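Local structure of endo-beta-mannanase (Rhizomucor miehei, 4QP0) at residues Glu22-Tyr27 and Trp324-Pro329; Val52-Phe57 and Leu103-Asn108; Ala197-Ile202 and Leu245-Ile250; Gly221-Lys226 and Met239-Ile244. The protein probably hydrolyses internal beta-1,4-mannosidic linkages in mannans, galactomannans and glucomannans, as an extracellular glycoside hydrolase of family 5. All coordinates share one frame; numbering follows the deposited sequence.

Contact 1: Glu22-Tyr27 and Trp324-Pro329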
loop_
_atom_site.group_PDB
_atom_site.type_symbol
_atom_site.label_atom_id
_atom_site.label_comp_id
_atom_site.label_asym_id
_atom_site.label_seq_id
_atom_site.Cartn_x
_atom_site.Cartn_y
_atom_site.Cartn_z
ATOM N N GLU A 22 -9.010 2.469 11.459
ATOM C CA GLU A 22 -9.422 2.497 10.066
ATOM C C GLU A 22 -8.602 3.597 9.405
ATOM O O GLU A 22 -8.561 4.721 9.896
ATOM C CB GLU A 22 -10.919 2.773 9.918
ATOM C CG GLU A 22 -11.383 2.870 8.470
ATOM C CD GLU A 22 -12.809 3.366 8.337
ATOM O OE1 GLU A 22 -13.540 3.363 9.351
ATOM O OE2 GLU A 22 -13.207 3.761 7.219
ATOM N N GLY A 23 -7.919 3.266 8.317
ATOM C CA GLY A 23 -7.170 4.255 7.562
ATOM C C GLY A 23 -7.842 4.477 6.228
ATOM O O GLY A 23 -8.955 4.015 6.020
ATOM N N THR A 24 -7.169 5.178 5.320
ATOM C CA THR A 24 -7.700 5.365 3.973
ATOM C C THR A 24 -6.593 5.385 2.917
ATOM O O THR A 24 -5.413 5.354 3.253
ATOM C CB THR A 24 -8.592 6.623 3.865
ATOM O OG1 THR A 24 -9.232 6.639 2.585
ATOM C CG2 THR A 24 -7.786 7.906 4.038
ATOM N N ASN A 25 -6.993 5.396 1.646
ATOM C CA ASN A 25 -6.065 5.558 0.533
ATOM C C ASN A 25 -6.260 6.901 -0.150
ATOM O O ASN A 25 -7.380 7.436 -0.188
ATOM C CB ASN A 25 -6.230 4.446 -0.501
ATOM C CG ASN A 25 -5.593 3.142 -0.072
ATOM O OD1 ASN A 25 -4.493 2.801 -0.518
ATOM N ND2 ASN A 25 -6.280 2.401 0.794
ATOM N N ALA A 26 -5.153 7.443 -0.658
ATOM C CA ALA A 26 -5.133 8.637 -1.499
ATOM C C ALA A 26 -3.839 8.619 -2.304
ATOM O O ALA A 26 -2.946 9.448 -2.094
ATOM C CB ALA A 26 -5.244 9.909 -0.667
ATOM N N TYR A 27 -3.750 7.657 -3.221
ATOM C CA TYR A 27 -2.593 7.485 -4.094
ATOM C C TYR A 27 -2.182 8.794 -4.774
ATOM O O TYR A 27 -1.001 9.002 -5.090
ATOM C CB TYR A 27 -2.901 6.417 -5.155
ATOM C CG TYR A 27 -3.680 6.933 -6.350
ATOM C CD1 TYR A 27 -3.017 7.395 -7.488
ATOM C CD2 TYR A 27 -5.079 6.969 -6.342
ATOM C CE1 TYR A 27 -3.720 7.876 -8.581
ATOM C CE2 TYR A 27 -5.793 7.443 -7.437
ATOM C CZ TYR A 27 -5.107 7.898 -8.554
ATOM O OH TYR A 27 -5.789 8.379 -9.653
ATOM N N TRP A 324 -10.611 2.143 0.131
ATOM C CA TRP A 324 -10.270 2.814 -1.096
ATOM C C TRP A 324 -11.545 3.396 -1.643
ATOM O O TRP A 324 -12.469 2.650 -1.959
ATOM C CB TRP A 324 -9.634 1.822 -2.067
ATOM C CG TRP A 324 -9.284 2.406 -3.410
ATOM C CD1 TRP A 324 -10.160 2.758 -4.428
ATOM C CD2 TRP A 324 -7.939 2.702 -3.948
ATOM N NE1 TRP A 324 -9.478 3.249 -5.512
ATOM C CE2 TRP A 324 -8.143 3.248 -5.286
ATOM C CE3 TRP A 324 -6.643 2.586 -3.464
ATOM C CZ2 TRP A 324 -7.079 3.655 -6.093
ATOM C CZ3 TRP A 324 -5.579 2.996 -4.280
ATOM C CH2 TRP A 324 -5.795 3.512 -5.565
ATOM N N GLN A 325 -11.638 4.723 -1.758
ATOM C CA GLN A 325 -10.585 5.670 -1.377
ATOM C C GLN A 325 -11.224 7.006 -1.043
ATOM O O GLN A 325 -12.331 7.290 -1.502
ATOM C CB GLN A 325 -9.583 5.862 -2.517
ATOM C CG GLN A 325 -10.167 6.493 -3.775
ATOM C CD GLN A 325 -9.130 6.626 -4.877
ATOM O OE1 GLN A 325 -7.954 6.881 -4.618
ATOM N NE2 GLN A 325 -9.567 6.460 -6.113
ATOM N N ILE A 326 -10.534 7.826 -0.257
ATOM C CA ILE A 326 -11.046 9.167 0.031
ATOM C C ILE A 326 -10.923 10.096 -1.189
ATOM O O ILE A 326 -9.967 10.009 -1.966
ATOM C CB ILE A 326 -10.414 9.790 1.304
ATOM C CG1 ILE A 326 -11.263 10.981 1.799
ATOM C CG2 ILE A 326 -8.956 10.165 1.075
ATOM C CD1 ILE A 326 -10.769 11.627 3.078
ATOM N N ALA A 327 -11.907 10.974 -1.353
ATOM C CA ALA A 327 -11.987 11.828 -2.531
ATOM C C ALA A 327 -11.905 13.308 -2.201
ATOM O O ALA A 327 -12.842 13.879 -1.642
ATOM C CB ALA A 327 -13.263 11.532 -3.307
ATOM N N VAL A 328 -10.773 13.914 -2.543
ATOM C CA VAL A 328 -10.607 15.361 -2.511
ATOM C C VAL A 328 -9.938 15.776 -3.819
ATOM O O VAL A 328 -8.858 15.272 -4.142
ATOM C CB VAL A 328 -9.746 15.820 -1.317
ATOM N N PRO A 329 -10.584 16.669 -4.602
ATOM C CA PRO A 329 -11.900 17.280 -4.375
ATOM C C PRO A 329 -13.008 16.234 -4.440
ATOM O O PRO A 329 -12.813 15.175 -5.044
ATOM C CB PRO A 329 -12.037 18.264 -5.543
ATOM C CG PRO A 329 -11.151 17.710 -6.615
ATOM C CD PRO A 329 -9.986 17.116 -5.877
HETATM O O HOH W 1 -9.079 7.595 -9.320
#
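Thr24 and Asn25, ending strand 17-25, meet Gln325 and Ile326 just past strand 320-323, where the first and last strands of the TIM barrel lie side by side. Two bonds from one backbone amide tie the segments together. Ile326 N donates to Asn25 O at 3.2 Å, and weakly to Thr24 OG1 at 3.3 Å (127° at hydrogen). Thr24 offers this oxygen because its hydroxyl is anti to the backbone N (chi1 -172°).

Among the aliphatic groups, the Ile326 CG2 methyl lies 4.1 Å from Ala26 CB and also meets Thr24 CG2. Trp324, which precedes a cis peptide bond, brings CE3 to 3.5 Å from Asn25 CB. The Asn25 side chain, whose OD1 is bonded to Arg53, crosses that of Trp324 at about a right angle, with its amide plane inclined to the indole. The Tyr27 ring and the six-membered ring of Trp324 are nearly parallel (5°), yet slid until, with centroids 5.6 Å apart, they barely overlap; Tyr27 CD2 lies 3.6 Å from Trp324 CH2.

Gln325 lays its amide almost coplanar with the Tyr27 ring. Its OE1, buried without a hydrogen-bond partner in the model, lies at the ring edge, 3.4 Å from Tyr27 CD2.

Contact 2: Val52-Phe57 and Leu103-Asn108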
loop_
_atom_site.group_PDB
_atom_site.type_symbol
_atom_site.label_atom_id
_atom_site.label_comp_id
_atom_site.label_asym_id
_atom_site.label_seq_id
_atom_site.Cartn_x
_atom_site.Cartn_y
_atom_site.Cartn_z
ATOM N N VAL A 52 -2.978 7.213 6.506
ATOM C CA VAL A 52 -3.274 7.156 5.078
ATOM C C VAL A 52 -2.165 6.430 4.269
ATOM O O VAL A 52 -0.963 6.625 4.496
ATOM C CB VAL A 52 -3.646 8.559 4.520
ATOM C CG1 VAL A 52 -2.482 9.535 4.620
ATOM C CG2 VAL A 52 -4.182 8.477 3.097
ATOM N N ARG A 53 -2.600 5.565 3.357
ATOM C CA ARG A 53 -1.720 4.858 2.454
ATOM C C ARG A 53 -1.715 5.604 1.130
ATOM O O ARG A 53 -2.765 6.044 0.663
ATOM C CB ARG A 53 -2.238 3.448 2.248
ATOM C CG ARG A 53 -1.339 2.563 1.411
ATOM C CD ARG A 53 -1.832 1.133 1.456
ATOM N NE ARG A 53 -1.163 0.308 0.461
ATOM C CZ ARG A 53 -1.587 0.139 -0.786
ATOM N NH1 ARG A 53 -2.697 0.739 -1.208
ATOM N NH2 ARG A 53 -0.897 -0.634 -1.614
ATOM N N THR A 54 -0.535 5.757 0.537
ATOM C CA THR A 54 -0.385 6.551 -0.684
ATOM C C THR A 54 0.887 6.204 -1.461
ATOM O O THR A 54 1.798 5.575 -0.930
ATOM C CB THR A 54 -0.455 8.074 -0.390
ATOM O OG1 THR A 54 -0.390 8.817 -1.616
ATOM C CG2 THR A 54 0.671 8.520 0.534
ATOM N N TRP A 55 0.924 6.642 -2.717
ATOM C CA TRP A 55 1.995 6.358 -3.677
ATOM C C TRP A 55 3.248 7.155 -3.420
ATOM O O TRP A 55 3.177 8.379 -3.260
ATOM C CB TRP A 55 1.496 6.700 -5.082
ATOM C CG TRP A 55 0.546 5.710 -5.731
ATOM C CD1 TRP A 55 0.003 5.784 -7.016
ATOM C CD2 TRP A 55 0.018 4.447 -5.175
ATOM N NE1 TRP A 55 -0.801 4.706 -7.277
ATOM C CE2 TRP A 55 -0.831 3.862 -6.223
ATOM C CE3 TRP A 55 0.165 3.765 -3.965
ATOM C CZ2 TRP A 55 -1.513 2.661 -6.037
ATOM C CZ3 TRP A 55 -0.525 2.556 -3.790
ATOM C CH2 TRP A 55 -1.346 2.019 -4.805
ATOM N N LEU A 56 4.399 6.475 -3.391
ATOM C CA LEU A 56 5.714 7.143 -3.372
ATOM C C LEU A 56 6.592 6.612 -4.507
ATOM O O LEU A 56 7.780 6.331 -4.328
ATOM C CB LEU A 56 6.431 6.985 -2.025
ATOM C CG LEU A 56 7.220 8.207 -1.504
ATOM C CD1 LEU A 56 8.070 7.853 -0.295
ATOM C CD2 LEU A 56 8.096 8.856 -2.566
ATOM N N PHE A 57 5.968 6.466 -5.668
ATOM C CA PHE A 57 6.620 6.086 -6.909
ATOM C C PHE A 57 5.919 6.894 -7.995
ATOM O O PHE A 57 4.742 7.249 -7.841
ATOM C CB PHE A 57 6.453 4.584 -7.179
ATOM C CG PHE A 57 5.014 4.146 -7.308
ATOM C CD1 PHE A 57 4.404 4.071 -8.558
ATOM C CD2 PHE A 57 4.264 3.819 -6.177
ATOM C CE1 PHE A 57 3.080 3.689 -8.673
ATOM C CE2 PHE A 57 2.940 3.432 -6.288
ATOM C CZ PHE A 57 2.346 3.375 -7.534
ATOM N N LEU A 103 1.730 7.908 7.623
ATOM C CA LEU A 103 1.767 7.616 6.189
ATOM C C LEU A 103 2.316 6.240 5.873
ATOM O O LEU A 103 3.367 5.871 6.378
ATOM C CB LEU A 103 2.628 8.649 5.458
ATOM C CG LEU A 103 2.152 10.092 5.315
ATOM C CD1 LEU A 103 3.349 10.996 5.099
ATOM C CD2 LEU A 103 1.164 10.242 4.168
ATOM N N ILE A 104 1.611 5.489 5.029
ATOM C CA ILE A 104 2.143 4.237 4.479
ATOM C C ILE A 104 2.560 4.493 3.031
ATOM O O ILE A 104 1.715 4.667 2.158
ATOM C CB ILE A 104 1.120 3.073 4.551
ATOM C CG1 ILE A 104 0.739 2.753 6.007
ATOM C CG2 ILE A 104 1.682 1.826 3.904
ATOM C CD1 ILE A 104 -0.367 1.729 6.151
ATOM N N PHE A 105 3.864 4.541 2.786
ATOM C CA PHE A 105 4.384 4.850 1.456
ATOM C C PHE A 105 4.647 3.584 0.668
ATOM O O PHE A 105 5.384 2.705 1.120
ATOM C CB PHE A 105 5.678 5.670 1.544
ATOM C CG PHE A 105 5.468 7.151 1.776
ATOM C CD1 PHE A 105 4.609 7.894 0.965
ATOM C CD2 PHE A 105 6.167 7.815 2.781
ATOM C CE1 PHE A 105 4.428 9.259 1.178
ATOM C CE2 PHE A 105 5.990 9.178 2.993
ATOM C CZ PHE A 105 5.123 9.898 2.192
ATOM N N THR A 106 4.042 3.489 -0.512
ATOM C CA THR A 106 4.259 2.350 -1.401
ATOM C C THR A 106 5.311 2.751 -2.433
ATOM O O THR A 106 5.205 3.804 -3.060
ATOM C CB THR A 106 2.937 1.912 -2.069
ATOM O OG1 THR A 106 1.928 1.735 -1.061
ATOM C CG2 THR A 106 3.103 0.602 -2.828
ATOM N N LEU A 107 6.333 1.920 -2.603
ATOM C CA LEU A 107 7.538 2.352 -3.325
ATOM C C LEU A 107 7.597 2.001 -4.811
ATOM O O LEU A 107 8.515 2.426 -5.525
ATOM C CB LEU A 107 8.789 1.840 -2.608
ATOM C CG LEU A 107 9.124 2.499 -1.270
ATOM C CD1 LEU A 107 10.089 1.636 -0.483
ATOM C CD2 LEU A 107 9.682 3.906 -1.453
ATOM N N ASN A 108 6.620 1.227 -5.269
ATOM C CA ASN A 108 6.552 0.758 -6.650
ATOM C C ASN A 108 5.137 0.246 -6.903
ATOM O O ASN A 108 4.317 0.204 -5.976
ATOM C CB ASN A 108 7.582 -0.352 -6.885
ATOM C CG ASN A 108 8.112 -0.382 -8.307
ATOM O OD1 ASN A 108 7.407 -0.043 -9.260
ATOM N ND2 ASN A 108 9.365 -0.803 -8.458
#
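Val52-Trp55 and Leu103-Thr106 pair as parallel strands, their axes 4.7 Å apart at closest approach and inclined at 26°, with a ladder of four bonds: Ile104 N to Val52 O, Thr54 N to Ile104 O, Thr106 N to Thr54 O, and Leu56 N to Thr106 O. The last, 2.8 Å from Leu56 N to Thr106 O, carries the pairing one residue past strand 52-55.

On the face bearing Val52, Thr54, Leu103 and Phe105 the contacts are apolar. Val52 CG1 lies alongside Leu103 CD2 at 3.7 Å. Leu56 CD1 sits over the Phe105 ring, 3.6 Å from its centroid and 22° off the normal, a CH-pi contact; Leu103 CB lies on the opposite ring face. Helix 87-98 packs on this side through Ile89 and Ile92.

The face bearing Arg53, Trp55, Ile104 and Thr106 is mixed, with Ile104 CG2 against Arg53 CG. The extended Arg53 chain (chi1 -175°) takes its guanidinium above Thr106 OG1, which is 3.7 Å from Arg53 NH2 and is bonded to Glu171. Arg53 NH2 is hydrogen-bonded to Asn174 OD1, and salt bridges with Glu171, Glu292 and Glu293 also fix the group. Thr106 OG1 also meets the edge of the Trp55 indole, 3.8 Å from CZ3. Thr106 O lies at the edge of the Phe57 ring, 3.3 Å from CD2, while Asn108 O is over a face of that ring.

An apolar outer face toward the helices and an interior that holds the Arg53 charge network fit adjacent strands of a (beta/alpha)8 barrel, whose C-terminal strand ends carry the active site in family 5 hydrolases.

Contact 3: Ala197-Ile202 and Leu245-Ile250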
loop_
_atom_site.group_PDB
_atom_site.type_symbol
_atom_site.label_atom_id
_atom_site.label_comp_id
_atom_site.label_asym_id
_atom_site.label_seq_id
_atom_site.Cartn_x
_atom_site.Cartn_y
_atom_site.Cartn_z
ATOM N N ALA A 197 11.243 -14.759 -2.851
ATOM C CA ALA A 197 12.673 -14.457 -2.725
ATOM C C ALA A 197 12.994 -12.995 -3.078
ATOM O O ALA A 197 13.810 -12.353 -2.421
ATOM C CB ALA A 197 13.503 -15.423 -3.562
ATOM N N TRP A 198 12.334 -12.470 -4.102
ATOM C CA TRP A 198 12.462 -11.060 -4.446
ATOM C C TRP A 198 11.955 -10.189 -3.333
ATOM O O TRP A 198 12.557 -9.168 -3.014
ATOM C CB TRP A 198 11.725 -10.766 -5.748
ATOM C CG TRP A 198 11.636 -9.297 -6.080
ATOM C CD1 TRP A 198 12.627 -8.487 -6.619
ATOM C CD2 TRP A 198 10.476 -8.411 -5.903
ATOM N NE1 TRP A 198 12.177 -7.201 -6.781
ATOM C CE2 TRP A 198 10.896 -7.086 -6.378
ATOM C CE3 TRP A 198 9.185 -8.577 -5.425
ATOM C CZ2 TRP A 198 10.044 -5.991 -6.351
ATOM C CZ3 TRP A 198 8.330 -7.469 -5.415
ATOM C CH2 TRP A 198 8.750 -6.209 -5.869
ATOM N N ILE A 199 10.852 -10.599 -2.714
ATOM C CA ILE A 199 10.286 -9.875 -1.565
ATOM C C ILE A 199 11.252 -9.906 -0.387
ATOM O O ILE A 199 11.364 -8.930 0.354
ATOM C CB ILE A 199 8.940 -10.486 -1.117
ATOM C CG1 ILE A 199 7.874 -10.332 -2.215
ATOM C CG2 ILE A 199 8.484 -9.901 0.220
ATOM C CD1 ILE A 199 7.357 -8.920 -2.414
ATOM N N LYS A 200 11.937 -11.037 -0.226
ATOM C CA LYS A 200 12.847 -11.254 0.894
ATOM C C LYS A 200 13.993 -10.244 0.878
ATOM O O LYS A 200 14.181 -9.508 1.855
ATOM C CB LYS A 200 13.384 -12.690 0.867
ATOM C CG LYS A 200 14.264 -13.080 2.044
ATOM C CD LYS A 200 14.604 -14.559 1.978
ATOM C CE LYS A 200 15.275 -15.044 3.252
ATOM N NZ LYS A 200 16.709 -14.654 3.300
ATOM N N GLU A 201 14.734 -10.193 -0.234
ATOM C CA GLU A 201 15.937 -9.365 -0.318
ATOM C C GLU A 201 15.662 -7.863 -0.391
ATOM O O GLU A 201 16.441 -7.068 0.131
ATOM C CB GLU A 201 16.844 -9.816 -1.472
ATOM C CG GLU A 201 16.498 -9.235 -2.833
ATOM C CD GLU A 201 17.605 -9.441 -3.847
ATOM O OE1 GLU A 201 17.290 -9.841 -4.992
ATOM O OE2 GLU A 201 18.788 -9.210 -3.501
ATOM N N ILE A 202 14.567 -7.476 -1.040
ATOM C CA ILE A 202 14.157 -6.072 -1.076
ATOM C C ILE A 202 13.770 -5.591 0.322
ATOM O O ILE A 202 14.190 -4.517 0.748
ATOM C CB ILE A 202 13.011 -5.819 -2.082
ATOM C CG1 ILE A 202 13.485 -6.070 -3.527
ATOM C CG2 ILE A 202 12.444 -4.411 -1.937
ATOM C CD1 ILE A 202 14.648 -5.216 -3.989
ATOM N N LEU A 245 4.441 -13.422 5.072
ATOM C CA LEU A 245 4.278 -13.161 6.498
ATOM C C LEU A 245 5.270 -13.957 7.377
ATOM O O LEU A 245 5.535 -13.586 8.513
ATOM C CB LEU A 245 2.832 -13.452 6.906
ATOM C CG LEU A 245 2.306 -12.762 8.163
ATOM C CD1 LEU A 245 2.332 -11.253 7.981
ATOM C CD2 LEU A 245 0.898 -13.241 8.504
ATOM N N ALA A 246 5.839 -15.033 6.842
ATOM C CA ALA A 246 6.822 -15.827 7.583
ATOM C C ALA A 246 8.233 -15.232 7.568
ATOM O O ALA A 246 9.086 -15.647 8.356
ATOM C CB ALA A 246 6.847 -17.248 7.060
ATOM N N LEU A 247 8.475 -14.276 6.671
ATOM C CA LEU A 247 9.768 -13.592 6.591
ATOM C C LEU A 247 9.946 -12.647 7.775
ATOM O O LEU A 247 9.056 -11.841 8.084
ATOM C CB LEU A 247 9.890 -12.796 5.284
ATOM C CG LEU A 247 9.827 -13.505 3.930
ATOM C CD1 LEU A 247 9.782 -12.476 2.804
ATOM C CD2 LEU A 247 11.008 -14.445 3.754
ATOM N N SER A 248 11.102 -12.744 8.429
ATOM C CA SER A 248 11.420 -11.912 9.591
ATOM C C SER A 248 11.629 -10.460 9.171
ATOM O O SER A 248 11.575 -9.547 9.994
ATOM C CB SER A 248 12.666 -12.446 10.299
ATOM O OG SER A 248 13.705 -12.669 9.362
ATOM N N SER A 249 11.848 -10.262 7.875
ATOM C CA SER A 249 12.054 -8.944 7.295
ATOM C C SER A 249 10.750 -8.178 7.012
ATOM O O SER A 249 10.787 -7.010 6.625
ATOM C CB SER A 249 12.842 -9.099 6.002
ATOM O OG SER A 249 13.427 -7.875 5.629
ATOM N N ILE A 250 9.614 -8.852 7.186
ATOM C CA ILE A 250 8.279 -8.275 6.968
ATOM C C ILE A 250 7.570 -8.140 8.316
ATOM O O ILE A 250 7.324 -9.138 8.996
ATOM C CB ILE A 250 7.429 -9.170 6.027
ATOM C CG1 ILE A 250 8.148 -9.432 4.686
ATOM C CG2 ILE A 250 6.038 -8.584 5.823
ATOM C CD1 ILE A 250 8.067 -8.309 3.667
#
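Leu247 reaches across to Ile199 and Lys200 because its CG is anti to its own carbonyl carbon (chi1 -61°) and the chain then runs on straight to CD1 (chi2 172°). Leu247 CD1 presses on the helix backbone, 3.8 Å from Lys200 CA, and also meets Ile199 CG2 at 3.9 Å; Leu247 CD2 lies against the Lys200 aliphatic chain, 3.9 Å from its CG. The Ile199 CG2 branch does the touching and has a second neighbour, Ile250 CD1, at 3.8 Å. The Ile199 side chain crosses those of Leu247 and Ile250 at about right angles.

A type I beta turn from Leu247 to Ile250, closed by Ile250 N to Leu247 O at 3.2 Å, presents both side chains to helix 192-209, joining the outer helical layer of the barrel to the loop that leads into strand 253-257. Val217 touches both Ile199 and Ile250 and extends the apolar patch.

From the Lys200 side chain, carbon atoms do the touching: the chain bends at the last torsion (chi4 -78°) and NZ forms a salt bridge with Glu204. Lys200 O makes a long approach, 4.2 Å, to Ser249 OG, which is weakly bonded to Ser203 OG. With methyl groups doing nearly all the touching across 192 Å², the contact rests on the hydrophobic effect and lacks the directional restraint of a hydrogen bond between the two segments.

Contact 4: Gly221-Lys226 and Met239-Ile244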
loop_
_atom_site.group_PDB
_atom_site.type_symbol
_atom_site.label_atom_id
_atom_site.label_comp_id
_atom_site.label_asym_id
_atom_site.label_seq_id
_atom_site.Cartn_x
_atom_site.Cartn_y
_atom_site.Cartn_z
ATOM N N GLY A 221 -2.903 -10.005 -0.933
ATOM C CA GLY A 221 -3.032 -11.005 0.121
ATOM C C GLY A 221 -3.338 -12.390 -0.393
ATOM O O GLY A 221 -3.872 -13.225 0.334
ATOM N N PHE A 222 -2.979 -12.639 -1.647
ATOM C CA PHE A 222 -3.231 -13.929 -2.285
ATOM C C PHE A 222 -2.419 -15.050 -1.647
ATOM O O PHE A 222 -1.213 -14.906 -1.446
ATOM C CB PHE A 222 -3.001 -13.852 -3.806
ATOM C CG PHE A 222 -3.924 -12.882 -4.520
ATOM C CD1 PHE A 222 -5.149 -12.491 -3.954
ATOM C CD2 PHE A 222 -3.580 -12.364 -5.765
ATOM C CE1 PHE A 222 -5.986 -11.598 -4.608
ATOM C CE2 PHE A 222 -4.424 -11.481 -6.429
ATOM C CZ PHE A 222 -5.630 -11.103 -5.853
ATOM N N PHE A 223 -3.106 -16.151 -1.313
ATOM C CA PHE A 223 -2.491 -17.329 -0.687
ATOM C C PHE A 223 -1.917 -18.294 -1.704
ATOM O O PHE A 223 -2.233 -18.225 -2.888
ATOM C CB PHE A 223 -3.519 -18.098 0.138
ATOM C CG PHE A 223 -3.998 -17.365 1.346
ATOM C CD1 PHE A 223 -3.190 -17.251 2.474
ATOM C CD2 PHE A 223 -5.270 -16.804 1.368
ATOM C CE1 PHE A 223 -3.641 -16.578 3.596
ATOM C CE2 PHE A 223 -5.722 -16.131 2.486
ATOM C CZ PHE A 223 -4.908 -16.019 3.603
ATOM N N ASN A 224 -1.084 -19.208 -1.223
ATOM C CA ASN A 224 -0.597 -20.315 -2.030
ATOM C C ASN A 224 -0.890 -21.632 -1.327
ATOM O O ASN A 224 0.016 -22.408 -1.010
ATOM C CB ASN A 224 0.893 -20.147 -2.345
ATOM C CG ASN A 224 1.480 -21.339 -3.075
ATOM O OD1 ASN A 224 0.813 -21.987 -3.875
ATOM N ND2 ASN A 224 2.734 -21.641 -2.786
ATOM N N ARG A 225 -2.173 -21.873 -1.075
ATOM C CA ARG A 225 -2.600 -23.091 -0.406
ATOM C C ARG A 225 -3.031 -24.166 -1.415
ATOM O O ARG A 225 -4.031 -24.012 -2.121
ATOM C CB ARG A 225 -3.686 -22.797 0.632
ATOM C CG ARG A 225 -3.143 -22.494 2.029
ATOM C CD ARG A 225 -3.210 -21.020 2.396
ATOM N NE ARG A 225 -4.433 -20.691 3.125
ATOM C CZ ARG A 225 -4.486 -20.171 4.352
ATOM N NH1 ARG A 225 -3.380 -19.891 5.025
ATOM N NH2 ARG A 225 -5.666 -19.916 4.905
ATOM N N LYS A 226 -2.248 -25.245 -1.468
ATOM C CA LYS A 226 -2.409 -26.325 -2.444
ATOM C C LYS A 226 -3.843 -26.824 -2.545
ATOM O O LYS A 226 -4.468 -27.150 -1.534
ATOM C CB LYS A 226 -1.482 -27.497 -2.100
ATOM N N MET A 239 1.844 -15.577 -5.942
ATOM C CA MET A 239 2.073 -14.959 -4.632
ATOM C C MET A 239 1.737 -15.925 -3.507
ATOM O O MET A 239 0.919 -16.824 -3.675
ATOM C CB MET A 239 1.234 -13.689 -4.474
ATOM C CG MET A 239 1.595 -12.580 -5.441
ATOM S SD MET A 239 3.273 -11.958 -5.231
ATOM C CE MET A 239 3.094 -10.986 -3.737
ATOM N N ASP A 240 2.350 -15.713 -2.351
ATOM C CA ASP A 240 2.258 -16.665 -1.258
ATOM C C ASP A 240 2.214 -15.891 0.040
ATOM O O ASP A 240 3.246 -15.716 0.692
ATOM C CB ASP A 240 3.474 -17.600 -1.289
ATOM C CG ASP A 240 3.344 -18.789 -0.344
ATOM O OD1 ASP A 240 2.606 -18.718 0.669
ATOM O OD2 ASP A 240 4.015 -19.809 -0.614
ATOM N N PHE A 241 1.023 -15.428 0.410
ATOM C CA PHE A 241 0.835 -14.650 1.637
ATOM C C PHE A 241 1.505 -15.305 2.832
ATOM O O PHE A 241 2.169 -14.626 3.606
ATOM C CB PHE A 241 -0.653 -14.440 1.924
ATOM C CG PHE A 241 -0.937 -13.553 3.111
ATOM C CD1 PHE A 241 -0.981 -12.171 2.972
ATOM C CD2 PHE A 241 -1.202 -14.102 4.365
ATOM C CE1 PHE A 241 -1.263 -11.351 4.060
ATOM C CE2 PHE A 241 -1.496 -13.285 5.462
ATOM C CZ PHE A 241 -1.523 -11.907 5.309
ATOM N N ASP A 242 1.332 -16.615 2.977
ATOM C CA ASP A 242 1.956 -17.367 4.074
ATOM C C ASP A 242 3.481 -17.230 4.100
ATOM O O ASP A 242 4.068 -16.939 5.149
ATOM C CB ASP A 242 1.555 -18.849 4.023
ATOM C CG ASP A 242 0.069 -19.068 4.311
ATOM O OD1 ASP A 242 -0.496 -18.362 5.181
ATOM O OD2 ASP A 242 -0.529 -19.953 3.659
ATOM N N ALA A 243 4.120 -17.425 2.948
ATOM C CA ALA A 243 5.575 -17.352 2.885
ATOM C C ALA A 243 6.078 -15.925 3.112
ATOM O O ALA A 243 7.194 -15.731 3.608
ATOM C CB ALA A 243 6.103 -17.918 1.566
ATOM N N ILE A 244 5.258 -14.935 2.758
ATOM C CA ILE A 244 5.617 -13.527 2.949
ATOM C C ILE A 244 5.580 -13.169 4.430
ATOM O O ILE A 244 6.572 -12.691 4.985
ATOM C CB ILE A 244 4.706 -12.584 2.129
ATOM C CG1 ILE A 244 5.032 -12.683 0.635
ATOM C CG2 ILE A 244 4.843 -11.142 2.599
ATOM C CD1 ILE A 244 3.907 -12.224 -0.273
#
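At the start of the short helix 241-245, the N-cap residue Asp240 is gripped by Asn224 of the preceding loop. Asn224 ND2 donates to Asp240 OD2 at 3.1 Å and nearly straight (171°). Asp240 OD2 lies in the amide plane of Asn224, while the donor meets it from above the carboxylate plane, so the two flat groups stand almost perpendicular (87°).

Asp240 OD1 meanwhile accepts from Ala243 N at 3.0 Å, the capping bond, so each carboxylate oxygen has a separate task: one ties the helix end, the other the loop. The backbone adds a bond from Phe241 N to Phe222 O at 3.0 Å. This helix belongs to the connection between barrel strands 214-216 and 253-257, and the loop 221-226 folds back over its first turn.

Phe241 CG, anti to the backbone N (chi1 -175°), turns the ring to Gly221, whose CA is 3.7 Å from Phe241 CD1. Phe223 lies alongside, its CE1 3.6 Å from Phe241 CD2.

Farther along, Asp242 OD2 uses its syn lone pair for a salt bridge with Arg225 NH1 at 3.2 Å. The guanidinium and carboxylate are nearly coplanar, Asp242 OD2 coming to the guanidinium edge, while one guanidinium face lies over the Phe223 ring, near CD1.

How the contacts relate
Contacts 1 and 2 sit on neighbouring strands of the barrel and touch directly: Ala26 O lies 2.7 Å from Thr54 OG1, and Asn25 OD1 2.8 Å from Arg53 NH1, both probable hydrogen bonds. Their C-terminal strand ends face the expected active-site side of a family 5 barrel. Contacts 3 and 4 form a second pair, touching where Ile250 CG1 packs 3.6 Å from Ile244 O; contact 4 is nested within the chain loop that contact 3 closes. Contact 1 encloses all the others in sequence, yet lies across the chain's centre from contacts 3 and 4, 28 and 27 Å between centres. Contact 2 comes within about 6 Å of contact 3, nearest atoms, without touching it.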